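Local coordinates for protein ATP-dependent Clp protease proteolytic subunit (Listeria monocytogenes, PDB 4JCR) that probably degrades misfolded and other proteins to small peptides, as the fourteen-subunit serine-protease chamber of an ATP-dependent Clp system, at residues 20-25 and 51-56; 41-46 and 71-76; 55-60 and 87-92; 112-117 and 165-170. The protein carries 1 engineered substitution. All coordinates share one frame; numbering follows the deposited sequence.

Contacts 1 and 2 interlock along the chain, and contact 3 starts where contact 1 ends, sharing Ile55 and Phe56. Contact 1 joins the first two strands of the parallel sheet, and contact 2, its centre about 11 Å away, pairs two of the helices. Contact 3 leads from the parallel sheet to strand 88-90 of a second, mixed sheet. Contact 4, last along the chain, adds the antiparallel strand 166-168, its centre about 11 Å from that of contact 3 and about 25 Å from that of contact 1. Contacts 3 and 4 meet at the predicted active site, Ser91 OG lying 2.7 Å from His116 NE2: neighbouring strands of the mixed sheet probably bring nucleophile and histidine together.

Contact 1 of 4, residues 20-25 and 51-56; sequences DTRTVL and DPITIF
Strands 23-25 and 53-56 run parallel at 21°, their axes 4.7 Å apart, with Thr23 beside Thr54, Val24 beside Ile55 and Leu25 beside Phe56. Three backbone hydrogen bonds hold the pair: Thr54 N to Arg22 O (3.0 Å), Val24 N to Thr54 O (2.9 Å) and Phe56 N to Val24 O (3.0 Å). Arg22, the residue that leaves the helix 16-20 with positive phi, extends the contact ahead of the first strand pair. Its chain is bent at chi3 (68°), which turns the guanidinium back to the loop ahead of strand 53-59. There NH1 donates to Asp51 O at 2.8 Å, with the acceptor tilted 25° out of the guanidinium plane, while NE makes weaker bonds to Asp51 O and, near that plane, to Pro52 O. NH2 bonds Leu45 O of helix 32-48, so one buried cation ties together strand entry, helix and loop. The guanidinium and the Asp51 carboxylate stand nearly perpendicular and their charged atoms do not touch; it is backbone carbonyls that receive the arginine here.

On the Thr23 side of the sheet, Thr23 CG2 meets the edge of the Phe56 ring, 3.6 Å from CD1, and Leu25 CD2 reaches Phe56 CB at 3.7 Å. That ring and Phe76 of a second subunit meet edge-to-face. The other side carries Val24, Ile53 and Ile55, with Val24 and Ile53 covered by Leu45. Strand 23-27, helix 32-48 and strand 53-59 thus form a beta-alpha-beta unit, the building block of the ClpP/crotonase fold.

Contact 2 of 4, residues 41-46 and 71-76; sequences QLLLLE and HDMIKF
Helices 32-48 and 64-76, which precede and follow strand 53-59 in the alternating beta-alpha fold, lie side by side in this contact. Their segments run almost parallel, at 5°, with axes 10.5 Å apart, a spacing bridged by side chains rather than backbone. Leu42 points at the neighbouring helix and rests CD1 against two successive residues, 4.1 Å from Ile74 CG1 and 4.3 Å from Met73 CB. At the next residue, Leu43, Met73 sends its methyl group across the leucine at about a right angle, CE lying 3.9 Å from Leu43 CD2. Two successive bends in the methionine, at chi2 (-55°) and chi3 (-58°), fold the thioether so that CE, and not the sulfur, makes this approach.

On the sheet-facing side of the helices, Ile74 packs on Ile55 and Leu45 on Ile53, which places the pair against the parallel sheet. Glu46 leans toward the end of helix 64-76, where OE2 accepts a hydrogen bond from Lys78 N just past the helix; OE1 has a long, weak ion pair with Arg186 of a third subunit. Between the two segments themselves the contact is thus apolar, made by methyl and methylene groups at ordinary van der Waals distances, and the shapes of the branched and bent side chains, rather than directional bonds, set how the helices fit.

Contact 3 of 4, residues 55-60 and 87-92; sequences IFINSQ and GWVASA
Trp88 lays one face of its indole over Gln60, whose CB sits 3.5 Å above the ring plane, nearer the margin of the ring than its middle, and 3.6 Å from Trp88 CZ2. The tryptophan ring reaches this place because CG stands between the backbone N and the carbonyl carbon (chi1 55°), which carries it back over the end of strand 53-59. Gln60 OE1 accepts a hydrogen bond from Gln32 NE2 of a second subunit. The Asn58 side chain approaches the edge of the same indole, its plane turned 66° from that of the ring.

Next to the indole, the backbones pair in parallel at Ser59 and Val89 alone, their short axes 72° apart. Ser59 N donates to Trp88 O at 2.9 Å, and Ser59 O accepts from Ala90 N at 2.9 Å, so Ser59 is held through both its amide and its carbonyl; its OG bonds to Gly28 O and Gly61 N. On the side away from the indole, Val89 CG2 lies 3.7 Å from Ile57 O.

Directly after Ala90 comes Ser91, the predicted nucleophile, its OG hydrogen-bonded to His116 NE2, at the N-cap position of helix 92-97. The chain turns a corner at Gly87, leaving the parallel sheet for strand 88-90, which has strand 111-115 on its other flank, with Ile57 and Val89 packed against the helix's Ile94, Ile96 and Tyr97.

Contact 4 of 4, residues 112-117 and 165-170; sequences RYMIHQ and DFWLSV. Engineered in segment 165-170: Asp165 (natural residue Asn).
The indole of Trp167 is sandwiched between Arg112 and Met114 on the antiparallel edge of ClpP's mixed sheet, where strand 166-168 pairs with strand 111-115. Over one face lies the Arg112 guanidinium, nearly flat on the ring with planes 18° apart, its CZ 4.0 Å from the centroid of the six-membered ring in a cation-pi stack. The arginine chain runs extended from CG to NE, laying CD as well as the charged end along the ring. Two acids of a second subunit also hold it: Glu135 forms a salt bridge with NH2 and Glu65 with NH1. Over the opposite face Met114 CB makes a CH-pi contact, 3.6 Å from the six-membered centroid, while SD sits over the five-membered ring as a Met-aromatic contact. With chi1 at -164°, Met114 directs CG away from its own amide nitrogen, and the bends further out let CE finish over a face of the His116 ring.

On the other side of the sheet Ile115 and Phe166 run alongside each other in the same direction, with Ile115 CG1 at the phenyl edge, 3.8 Å from CD2. Tyr113 and Leu168 share this side and form a hydrogen-bonded pair: Tyr113 N to Leu168 O is 2.8 Å, and Leu168 N to Tyr113 O is 2.7 Å.

His116, a predicted active-site residue, uses NE2 for Ser91 OG, in a Ser-His-Asp line consistent with a catalytic triad. Asp165, its engineered acid replacing asparagine, runs alongside the histidine, carboxylate and imidazole planes 56° apart, and OD2 meets the ring edge in a weak hydrogen bond from His116 ND1 at 3.1 Å.

Contact 1 of 4, residues 20-25 and 51-56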
loop_
_atom_site.group_PDB
_atom_site.type_symbol
_atom_site.label_atom_id
_atom_site.label_comp_id
_atom_site.label_asym_id
_atom_site.label_seq_id
_atom_site.Cartn_x
_atom_site.Cartn_y
_atom_site.Cartn_z
ATOM N N ASP A 20 3.007 30.493 36.075
ATOM C CA ASP A 20 2.646 31.003 37.399
ATOM C C ASP A 20 1.598 30.140 38.106
ATOM O O ASP A 20 1.568 30.082 39.336
ATOM C CB ASP A 20 2.152 32.453 37.304
ATOM C CG ASP A 20 3.256 33.430 36.915
ATOM O OD1 ASP A 20 4.425 33.223 37.310
ATOM O OD2 ASP A 20 2.948 34.419 36.214
ATOM N N THR A 21 0.748 29.471 37.326
ATOM C CA THR A 21 -0.274 28.570 37.874
ATOM C C THR A 21 0.331 27.281 38.436
ATOM O O THR A 21 -0.332 26.556 39.178
ATOM C CB THR A 21 -1.356 28.206 36.831
ATOM O OG1 THR A 21 -0.788 27.389 35.800
ATOM C CG2 THR A 21 -1.967 29.455 36.214
ATOM N N ARG A 22 1.584 27.007 38.071
ATOM C CA ARG A 22 2.311 25.800 38.491
ATOM C C ARG A 22 1.486 24.529 38.290
ATOM O O ARG A 22 1.267 23.746 39.221
ATOM C CB ARG A 22 2.831 25.935 39.929
ATOM C CG ARG A 22 3.813 27.085 40.095
ATOM C CD ARG A 22 4.313 27.242 41.522
ATOM N NE ARG A 22 5.162 26.133 41.957
ATOM C CZ ARG A 22 6.450 25.994 41.656
ATOM N NH1 ARG A 22 7.124 24.951 42.119
ATOM N NH2 ARG A 22 7.070 26.884 40.891
ATOM N N THR A 23 1.031 24.350 37.053
ATOM C CA THR A 23 0.173 23.241 36.669
ATOM C C THR A 23 0.781 22.509 35.477
ATOM O O THR A 23 1.218 23.139 34.509
ATOM C CB THR A 23 -1.246 23.738 36.323
ATOM O OG1 THR A 23 -1.831 24.350 37.478
ATOM C CG2 THR A 23 -2.140 22.594 35.865
ATOM N N VAL A 24 0.819 21.183 35.572
ATOM C CA VAL A 24 1.309 20.322 34.504
ATOM C C VAL A 24 0.162 19.412 34.069
ATOM O O VAL A 24 -0.518 18.811 34.904
ATOM C CB VAL A 24 2.530 19.480 34.960
ATOM C CG1 VAL A 24 2.997 18.530 33.863
ATOM C CG2 VAL A 24 3.678 20.385 35.389
ATOM N N LEU A 25 -0.071 19.342 32.762
ATOM C CA LEU A 25 -1.079 18.440 32.222
ATOM C C LEU A 25 -0.410 17.205 31.635
ATOM O O LEU A 25 0.519 17.314 30.836
ATOM C CB LEU A 25 -1.941 19.137 31.162
ATOM C CG LEU A 25 -2.668 20.443 31.509
ATOM C CD1 LEU A 25 -3.456 20.937 30.305
ATOM C CD2 LEU A 25 -3.585 20.291 32.713
ATOM N N ASP A 51 7.129 26.124 45.860
ATOM C CA ASP A 51 5.670 26.103 45.956
ATOM C C ASP A 51 5.106 24.815 45.353
ATOM O O ASP A 51 5.720 24.240 44.453
ATOM C CB ASP A 51 5.071 27.315 45.233
ATOM C CG ASP A 51 5.345 28.628 45.948
ATOM O OD1 ASP A 51 5.279 29.682 45.279
ATOM O OD2 ASP A 51 5.620 28.617 47.167
ATOM N N PRO A 52 3.934 24.359 45.843
ATOM C CA PRO A 52 3.316 23.132 45.332
ATOM C C PRO A 52 3.025 23.162 43.828
ATOM O O PRO A 52 2.727 24.218 43.268
ATOM C CB PRO A 52 2.004 23.044 46.118
ATOM C CG PRO A 52 2.265 23.803 47.375
ATOM C CD PRO A 52 3.160 24.933 46.962
ATOM N N ILE A 53 3.122 21.994 43.196
ATOM C CA ILE A 53 2.798 21.816 41.779
ATOM C C ILE A 53 1.576 20.905 41.661
ATOM O O ILE A 53 1.485 19.886 42.352
ATOM C CB ILE A 53 3.995 21.215 41.004
ATOM C CG1 ILE A 53 5.173 22.196 40.999
ATOM C CG2 ILE A 53 3.604 20.837 39.576
ATOM C CD1 ILE A 53 6.511 21.561 40.687
ATOM N N THR A 54 0.635 21.284 40.798
ATOM C CA THR A 54 -0.558 20.481 40.547
ATOM C C THR A 54 -0.453 19.786 39.188
ATOM O O THR A 54 -0.134 20.422 38.181
ATOM C CB THR A 54 -1.841 21.338 40.601
ATOM O OG1 THR A 54 -1.894 22.048 41.844
ATOM C CG2 THR A 54 -3.087 20.467 40.476
ATOM N N ILE A 55 -0.717 18.481 39.173
ATOM C CA ILE A 55 -0.714 17.702 37.933
ATOM C C ILE A 55 -2.091 17.104 37.650
ATOM O O ILE A 55 -2.631 16.359 38.468
ATOM C CB ILE A 55 0.345 16.574 37.951
ATOM C CG1 ILE A 55 1.735 17.141 38.264
ATOM C CG2 ILE A 55 0.357 15.830 36.621
ATOM C CD1 ILE A 55 2.841 16.105 38.295
ATOM N N PHE A 56 -2.658 17.449 36.496
ATOM C CA PHE A 56 -3.896 16.835 36.017
ATOM C C PHE A 56 -3.555 15.676 35.082
ATOM O O PHE A 56 -2.799 15.846 34.124
ATOM C CB PHE A 56 -4.769 17.861 35.289
ATOM C CG PHE A 56 -5.338 18.930 36.184
ATOM C CD1 PHE A 56 -4.603 20.072 36.487
ATOM C CD2 PHE A 56 -6.619 18.803 36.710
ATOM C CE1 PHE A 56 -5.131 21.059 37.309
ATOM C CE2 PHE A 56 -7.153 19.786 37.528
ATOM C CZ PHE A 56 -6.408 20.915 37.829
#

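Contact 2 of 4, residues 41-46 and 71-76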
loop_
_atom_site.group_PDB
_atom_site.type_symbol
_atom_site.label_atom_id
_atom_site.label_comp_id
_atom_site.label_asym_id
_atom_site.label_seq_id
_atom_site.Cartn_x
_atom_site.Cartn_y
_atom_site.Cartn_z
ATOM N N GLN A 41 9.234 20.467 32.328
ATOM C CA GLN A 41 8.284 21.335 33.023
ATOM C C GLN A 41 8.476 21.289 34.534
ATOM O O GLN A 41 8.433 22.327 35.198
ATOM C CB GLN A 41 6.845 20.958 32.677
ATOM C CG GLN A 41 6.431 21.294 31.257
ATOM C CD GLN A 41 5.079 20.711 30.916
ATOM O OE1 GLN A 41 4.047 21.192 31.379
ATOM N NE2 GLN A 41 5.078 19.656 30.109
ATOM N N LEU A 42 8.690 20.088 35.069
ATOM C CA LEU A 42 8.910 19.910 36.505
ATOM C C LEU A 42 10.211 20.565 36.958
ATOM O O LEU A 42 10.242 21.245 37.984
ATOM C CB LEU A 42 8.881 18.426 36.894
ATOM C CG LEU A 42 7.524 17.712 36.837
ATOM C CD1 LEU A 42 7.690 16.231 37.140
ATOM C CD2 LEU A 42 6.505 18.345 37.777
ATOM N N LEU A 43 11.273 20.375 36.178
ATOM C CA LEU A 43 12.565 20.984 36.478
ATOM C C LEU A 43 12.517 22.511 36.406
ATOM O O LEU A 43 13.159 23.190 37.206
ATOM C CB LEU A 43 13.663 20.433 35.561
ATOM C CG LEU A 43 14.113 18.982 35.782
ATOM C CD1 LEU A 43 14.977 18.516 34.619
ATOM C CD2 LEU A 43 14.847 18.799 37.107
ATOM N N LEU A 44 11.750 23.040 35.455
ATOM C CA LEU A 44 11.548 24.483 35.334
ATOM C C LEU A 44 10.826 25.048 36.561
ATOM O O LEU A 44 11.267 26.039 37.149
ATOM C CB LEU A 44 10.789 24.817 34.040
ATOM C CG LEU A 44 10.411 26.270 33.726
ATOM C CD1 LEU A 44 10.550 26.555 32.239
ATOM C CD2 LEU A 44 9.001 26.594 34.198
ATOM N N LEU A 45 9.723 24.408 36.939
ATOM C CA LEU A 45 8.915 24.847 38.074
ATOM C C LEU A 45 9.665 24.721 39.400
ATOM O O LEU A 45 9.432 25.503 40.324
ATOM C CB LEU A 45 7.590 24.077 38.129
ATOM C CG LEU A 45 6.549 24.372 37.042
ATOM C CD1 LEU A 45 5.436 23.338 37.072
ATOM C CD2 LEU A 45 5.976 25.779 37.169
ATOM N N GLU A 46 10.564 23.740 39.477
ATOM C CA GLU A 46 11.409 23.548 40.650
ATOM C C GLU A 46 12.465 24.648 40.770
ATOM O O GLU A 46 12.760 25.110 41.875
ATOM C CB GLU A 46 12.082 22.172 40.616
ATOM C CG GLU A 46 12.979 21.899 41.818
ATOM C CD GLU A 46 13.826 20.653 41.665
ATOM O OE1 GLU A 46 14.278 20.359 40.537
ATOM O OE2 GLU A 46 14.051 19.973 42.688
ATOM N N HIS A 71 7.147 9.175 37.398
ATOM C CA HIS A 71 6.960 8.820 38.807
ATOM C C HIS A 71 8.136 9.224 39.658
ATOM O O HIS A 71 7.965 9.901 40.675
ATOM C CB HIS A 71 6.685 7.321 38.943
ATOM C CG HIS A 71 6.705 6.817 40.370
ATOM N ND1 HIS A 71 5.580 6.566 41.065
ATOM C CD2 HIS A 71 7.769 6.514 41.220
ATOM C CE1 HIS A 71 5.905 6.133 42.298
ATOM N NE2 HIS A 71 7.243 6.102 42.390
ATOM N N ASP A 72 9.335 8.821 39.245
ATOM C CA ASP A 72 10.560 9.121 39.991
ATOM C C ASP A 72 10.939 10.603 39.979
ATOM O O ASP A 72 11.478 11.113 40.964
ATOM C CB ASP A 72 11.729 8.272 39.488
ATOM C CG ASP A 72 11.668 6.835 39.984
ATOM O OD1 ASP A 72 12.566 6.048 39.633
ATOM O OD2 ASP A 72 10.729 6.486 40.725
ATOM N N MET A 73 10.660 11.284 38.870
ATOM C CA MET A 73 10.908 12.722 38.772
ATOM C C MET A 73 10.021 13.508 39.732
ATOM O O MET A 73 10.469 14.481 40.342
ATOM C CB MET A 73 10.729 13.228 37.336
ATOM C CG MET A 73 11.890 12.916 36.397
ATOM S SD MET A 73 13.517 13.472 36.957
ATOM C CE MET A 73 13.251 15.236 37.137
ATOM N N ILE A 74 8.771 13.069 39.867
ATOM C CA ILE A 74 7.824 13.669 40.812
ATOM C C ILE A 74 8.360 13.617 42.250
ATOM O O ILE A 74 8.236 14.588 42.997
ATOM C CB ILE A 74 6.425 13.013 40.707
ATOM C CG1 ILE A 74 5.701 13.509 39.446
ATOM C CG2 ILE A 74 5.587 13.298 41.950
ATOM C CD1 ILE A 74 4.473 12.709 39.064
ATOM N N LYS A 75 8.969 12.493 42.620
ATOM C CA LYS A 75 9.557 12.333 43.952
ATOM C C LYS A 75 10.917 13.022 44.084
ATOM O O LYS A 75 11.286 13.466 45.172
ATOM C CB LYS A 75 9.671 10.851 44.323
ATOM C CG LYS A 75 8.330 10.157 44.490
ATOM C CD LYS A 75 8.472 8.824 45.200
ATOM C CE LYS A 75 7.108 8.222 45.485
ATOM N NZ LYS A 75 7.200 6.893 46.146
ATOM N N PHE A 76 11.646 13.113 42.973
ATOM C CA PHE A 76 12.996 13.689 42.946
ATOM C C PHE A 76 13.037 15.195 43.220
ATOM O O PHE A 76 13.933 15.676 43.922
ATOM C CB PHE A 76 13.689 13.373 41.611
ATOM C CG PHE A 76 15.101 13.887 41.515
ATOM C CD1 PHE A 76 16.150 13.202 42.120
ATOM C CD2 PHE A 76 15.385 15.049 40.806
ATOM C CE1 PHE A 76 17.451 13.672 42.029
ATOM C CE2 PHE A 76 16.684 15.524 40.713
ATOM C CZ PHE A 76 17.720 14.833 41.324
#

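Contact 3 of 4, residues 55-60 and 87-92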
loop_
_atom_site.group_PDB
_atom_site.type_symbol
_atom_site.label_atom_id
_atom_site.label_comp_id
_atom_site.label_asym_id
_atom_site.label_seq_id
_atom_site.Cartn_x
_atom_site.Cartn_y
_atom_site.Cartn_z
ATOM N N ILE A 55 -0.717 18.481 39.173
ATOM C CA ILE A 55 -0.714 17.702 37.933
ATOM C C ILE A 55 -2.091 17.104 37.650
ATOM O O ILE A 55 -2.631 16.359 38.468
ATOM C CB ILE A 55 0.345 16.574 37.951
ATOM C CG1 ILE A 55 1.735 17.141 38.264
ATOM C CG2 ILE A 55 0.357 15.830 36.621
ATOM C CD1 ILE A 55 2.841 16.105 38.295
ATOM N N PHE A 56 -2.658 17.449 36.496
ATOM C CA PHE A 56 -3.896 16.835 36.017
ATOM C C PHE A 56 -3.555 15.676 35.082
ATOM O O PHE A 56 -2.799 15.846 34.124
ATOM C CB PHE A 56 -4.769 17.861 35.289
ATOM C CG PHE A 56 -5.338 18.930 36.184
ATOM C CD1 PHE A 56 -4.603 20.072 36.487
ATOM C CD2 PHE A 56 -6.619 18.803 36.710
ATOM C CE1 PHE A 56 -5.131 21.059 37.309
ATOM C CE2 PHE A 56 -7.153 19.786 37.528
ATOM C CZ PHE A 56 -6.408 20.915 37.829
ATOM N N ILE A 57 -4.105 14.498 35.365
ATOM C CA ILE A 57 -3.775 13.295 34.595
ATOM C C ILE A 57 -5.005 12.682 33.924
ATOM O O ILE A 57 -5.970 12.310 34.592
ATOM C CB ILE A 57 -3.026 12.237 35.450
ATOM C CG1 ILE A 57 -1.813 12.865 36.150
ATOM C CG2 ILE A 57 -2.571 11.064 34.585
ATOM C CD1 ILE A 57 -1.198 12.013 37.245
ATOM N N ASN A 58 -4.961 12.616 32.593
ATOM C CA ASN A 58 -5.929 11.872 31.783
ATOM C C ASN A 58 -5.129 10.942 30.881
ATOM O O ASN A 58 -4.655 11.350 29.819
ATOM C CB ASN A 58 -6.809 12.824 30.955
ATOM C CG ASN A 58 -7.882 12.099 30.141
ATOM O OD1 ASN A 58 -9.059 12.454 30.194
ATOM N ND2 ASN A 58 -7.479 11.096 29.373
ATOM N N SER A 59 -4.964 9.696 31.313
ATOM C CA SER A 59 -4.101 8.773 30.593
ATOM C C SER A 59 -4.562 7.327 30.663
ATOM O O SER A 59 -4.882 6.811 31.739
ATOM C CB SER A 59 -2.659 8.890 31.093
ATOM O OG SER A 59 -1.779 8.171 30.250
ATOM N N GLN A 60 -4.576 6.689 29.496
ATOM C CA GLN A 60 -4.877 5.266 29.338
ATOM C C GLN A 60 -3.666 4.382 29.666
ATOM O O GLN A 60 -3.778 3.154 29.711
ATOM C CB GLN A 60 -5.347 4.988 27.901
ATOM C CG GLN A 60 -4.360 5.400 26.802
ATOM C CD GLN A 60 -4.542 6.832 26.300
ATOM O OE1 GLN A 60 -4.667 7.778 27.076
ATOM N NE2 GLN A 60 -4.540 6.993 24.982
ATOM N N GLY A 87 -11.040 12.001 33.671
ATOM C CA GLY A 87 -11.358 11.160 32.513
ATOM C C GLY A 87 -11.070 9.703 32.810
ATOM O O GLY A 87 -11.966 8.940 33.169
ATOM N N TRP A 88 -9.810 9.315 32.646
ATOM C CA TRP A 88 -9.333 8.020 33.119
ATOM C C TRP A 88 -7.884 8.050 33.510
ATOM O O TRP A 88 -7.103 8.859 33.003
ATOM C CB TRP A 88 -9.609 6.888 32.121
ATOM C CG TRP A 88 -9.091 7.080 30.708
ATOM C CD1 TRP A 88 -8.244 8.081 30.226
ATOM C CD2 TRP A 88 -9.348 6.212 29.545
ATOM N NE1 TRP A 88 -7.988 7.907 28.889
ATOM C CE2 TRP A 88 -8.616 6.805 28.418
ATOM C CE3 TRP A 88 -10.092 5.054 29.331
ATOM C CZ2 TRP A 88 -8.640 6.244 27.149
ATOM C CZ3 TRP A 88 -10.108 4.499 28.045
ATOM C CH2 TRP A 88 -9.402 5.083 26.982
ATOM N N VAL A 89 -7.528 7.180 34.450
ATOM C CA VAL A 89 -6.144 6.983 34.860
ATOM C C VAL A 89 -5.917 5.476 34.922
ATOM O O VAL A 89 -6.498 4.789 35.766
ATOM C CB VAL A 89 -5.840 7.620 36.238
ATOM C CG1 VAL A 89 -4.350 7.536 36.544
ATOM C CG2 VAL A 89 -6.309 9.069 36.297
ATOM N N ALA A 90 -5.082 4.961 34.027
ATOM C CA ALA A 90 -4.914 3.515 33.904
ATOM C C ALA A 90 -3.468 3.105 33.687
ATOM O O ALA A 90 -2.687 3.844 33.087
ATOM C CB ALA A 90 -5.793 2.971 32.782
ATOM N N SER A 91 -3.127 1.921 34.198
ATOM C CA SER A 91 -1.834 1.278 33.954
ATOM C C SER A 91 -0.648 2.189 34.308
ATOM O O SER A 91 -0.484 2.558 35.473
ATOM C CB SER A 91 -1.771 0.765 32.511
ATOM O OG SER A 91 -0.714 -0.158 32.338
ATOM N N ALA A 92 0.162 2.565 33.316
ATOM C CA ALA A 92 1.314 3.446 33.548
ATOM C C ALA A 92 0.904 4.814 34.099
ATOM O O ALA A 92 1.679 5.466 34.805
ATOM C CB ALA A 92 2.143 3.603 32.280
#

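Contact 4 of 4, residues 112-117 and 165-170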
loop_
_atom_site.group_PDB
_atom_site.type_symbol
_atom_site.label_atom_id
_atom_site.label_comp_id
_atom_site.label_asym_id
_atom_site.label_seq_id
_atom_site.Cartn_x
_atom_site.Cartn_y
_atom_site.Cartn_z
ATOM N N ARG A 112 -12.659 7.209 35.753
ATOM C CA ARG A 112 -12.488 5.809 36.117
ATOM C C ARG A 112 -11.005 5.444 36.174
ATOM O O ARG A 112 -10.175 6.055 35.500
ATOM C CB ARG A 112 -13.277 4.871 35.189
ATOM C CG ARG A 112 -13.103 5.119 33.698
ATOM C CD ARG A 112 -13.750 3.999 32.899
ATOM N NE ARG A 112 -13.486 4.110 31.465
ATOM C CZ ARG A 112 -13.513 3.089 30.611
ATOM N NH1 ARG A 112 -13.263 3.293 29.325
ATOM N NH2 ARG A 112 -13.784 1.861 31.037
ATOM N N TYR A 113 -10.688 4.460 37.008
ATOM C CA TYR A 113 -9.312 4.067 37.279
ATOM C C TYR A 113 -9.116 2.602 36.936
ATOM O O TYR A 113 -10.056 1.811 37.016
ATOM C CB TYR A 113 -8.978 4.319 38.755
ATOM C CG TYR A 113 -8.895 5.786 39.106
ATOM C CD1 TYR A 113 -7.660 6.411 39.254
ATOM C CD2 TYR A 113 -10.046 6.556 39.271
ATOM C CE1 TYR A 113 -7.570 7.755 39.564
ATOM C CE2 TYR A 113 -9.967 7.906 39.580
ATOM C CZ TYR A 113 -8.723 8.496 39.723
ATOM O OH TYR A 113 -8.619 9.831 40.031
ATOM N N MET A 114 -7.902 2.242 36.537
ATOM C CA MET A 114 -7.600 0.847 36.240
ATOM C C MET A 114 -6.184 0.464 36.629
ATOM O O MET A 114 -5.221 1.151 36.288
ATOM C CB MET A 114 -7.833 0.521 34.761
ATOM C CG MET A 114 -7.898 -0.976 34.476
ATOM S SD MET A 114 -7.045 -1.495 32.975
ATOM C CE MET A 114 -5.402 -0.858 33.279
ATOM N N ILE A 115 -6.078 -0.643 37.352
ATOM C CA ILE A 115 -4.799 -1.292 37.595
ATOM C C ILE A 115 -4.812 -2.649 36.897
ATOM O O ILE A 115 -5.856 -3.299 36.811
ATOM C CB ILE A 115 -4.485 -1.429 39.104
ATOM C CG1 ILE A 115 -5.637 -2.116 39.855
ATOM C CG2 ILE A 115 -4.187 -0.062 39.702
ATOM C CD1 ILE A 115 -5.334 -2.452 41.303
ATOM N N HIS A 116 -3.662 -3.051 36.368
ATOM C CA HIS A 116 -3.527 -4.349 35.709
ATOM C C HIS A 116 -2.083 -4.742 35.593
ATOM O O HIS A 116 -1.193 -3.938 35.886
ATOM C CB HIS A 116 -4.235 -4.348 34.345
ATOM C CG HIS A 116 -3.440 -3.708 33.223
ATOM N ND1 HIS A 116 -3.605 -4.061 31.935
ATOM C CD2 HIS A 116 -2.458 -2.716 33.234
ATOM C CE1 HIS A 116 -2.777 -3.335 31.159
ATOM N NE2 HIS A 116 -2.073 -2.516 31.954
ATOM N N GLN A 117 -1.836 -5.983 35.184
ATOM C CA GLN A 117 -0.476 -6.448 34.924
ATOM C C GLN A 117 -0.122 -6.202 33.455
ATOM O O GLN A 117 -0.662 -6.865 32.567
ATOM C CB GLN A 117 -0.318 -7.922 35.309
ATOM C CG GLN A 117 -0.267 -8.153 36.815
ATOM C CD GLN A 117 -0.224 -9.621 37.197
ATOM O OE1 GLN A 117 0.565 -10.397 36.655
ATOM N NE2 GLN A 117 -1.068 -10.007 38.149
ATOM N N ASP A 165 -7.971 -6.892 33.858
ATOM C CA ASP A 165 -8.302 -5.467 33.838
ATOM C C ASP A 165 -9.279 -5.095 34.954
ATOM O O ASP A 165 -10.471 -5.407 34.896
ATOM C CB ASP A 165 -8.830 -5.039 32.462
ATOM C CG ASP A 165 -7.718 -4.851 31.433
ATOM O OD1 ASP A 165 -8.036 -4.454 30.292
ATOM O OD2 ASP A 165 -6.532 -5.089 31.757
ATOM N N PHE A 166 -8.746 -4.427 35.972
ATOM C CA PHE A 166 -9.488 -4.108 37.187
ATOM C C PHE A 166 -9.952 -2.648 37.165
ATOM O O PHE A 166 -9.312 -1.771 37.754
ATOM C CB PHE A 166 -8.606 -4.401 38.409
ATOM C CG PHE A 166 -9.353 -4.473 39.713
ATOM C CD1 PHE A 166 -10.288 -5.480 39.948
ATOM C CD2 PHE A 166 -9.092 -3.556 40.727
ATOM C CE1 PHE A 166 -10.966 -5.552 41.156
ATOM C CE2 PHE A 166 -9.764 -3.624 41.939
ATOM C CZ PHE A 166 -10.704 -4.622 42.154
ATOM N N TRP A 167 -11.062 -2.401 36.469
ATOM C CA TRP A 167 -11.638 -1.060 36.351
ATOM C C TRP A 167 -12.424 -0.669 37.566
ATOM O O TRP A 167 -13.331 -1.386 37.989
ATOM C CB TRP A 167 -12.542 -0.961 35.129
ATOM C CG TRP A 167 -11.824 -0.729 33.821
ATOM C CD1 TRP A 167 -11.634 -1.640 32.785
ATOM C CD2 TRP A 167 -11.192 0.515 33.355
ATOM N NE1 TRP A 167 -10.943 -1.065 31.747
ATOM C CE2 TRP A 167 -10.646 0.223 32.021
ATOM C CE3 TRP A 167 -11.022 1.790 33.888
ATOM C CZ2 TRP A 167 -9.966 1.177 31.278
ATOM C CZ3 TRP A 167 -10.332 2.744 33.129
ATOM C CH2 TRP A 167 -9.818 2.443 31.856
ATOM N N LEU A 168 -12.088 0.490 38.126
ATOM C CA LEU A 168 -12.786 1.030 39.288
ATOM C C LEU A 168 -13.459 2.360 38.967
ATOM O O LEU A 168 -12.876 3.210 38.286
ATOM C CB LEU A 168 -11.811 1.218 40.456
ATOM C CG LEU A 168 -11.123 -0.022 41.041
ATOM C CD1 LEU A 168 -9.954 0.379 41.926
ATOM C CD2 LEU A 168 -12.107 -0.888 41.815
ATOM N N SER A 169 -14.684 2.534 39.460
ATOM C CA SER A 169 -15.338 3.840 39.451
ATOM C C SER A 169 -14.554 4.790 40.356
ATOM O O SER A 169 -13.651 4.359 41.074
ATOM C CB SER A 169 -16.785 3.725 39.932
ATOM O OG SER A 169 -16.847 3.572 41.342
ATOM N N VAL A 170 -14.901 6.076 40.327
ATOM C CA VAL A 170 -14.233 7.062 41.183
ATOM C C VAL A 170 -14.427 6.748 42.679
ATOM O O VAL A 170 -13.486 6.850 43.466
ATOM C CB VAL A 170 -14.633 8.519 40.828
ATOM C CG1 VAL A 170 -16.092 8.804 41.164
ATOM C CG2 VAL A 170 -13.706 9.515 41.510
#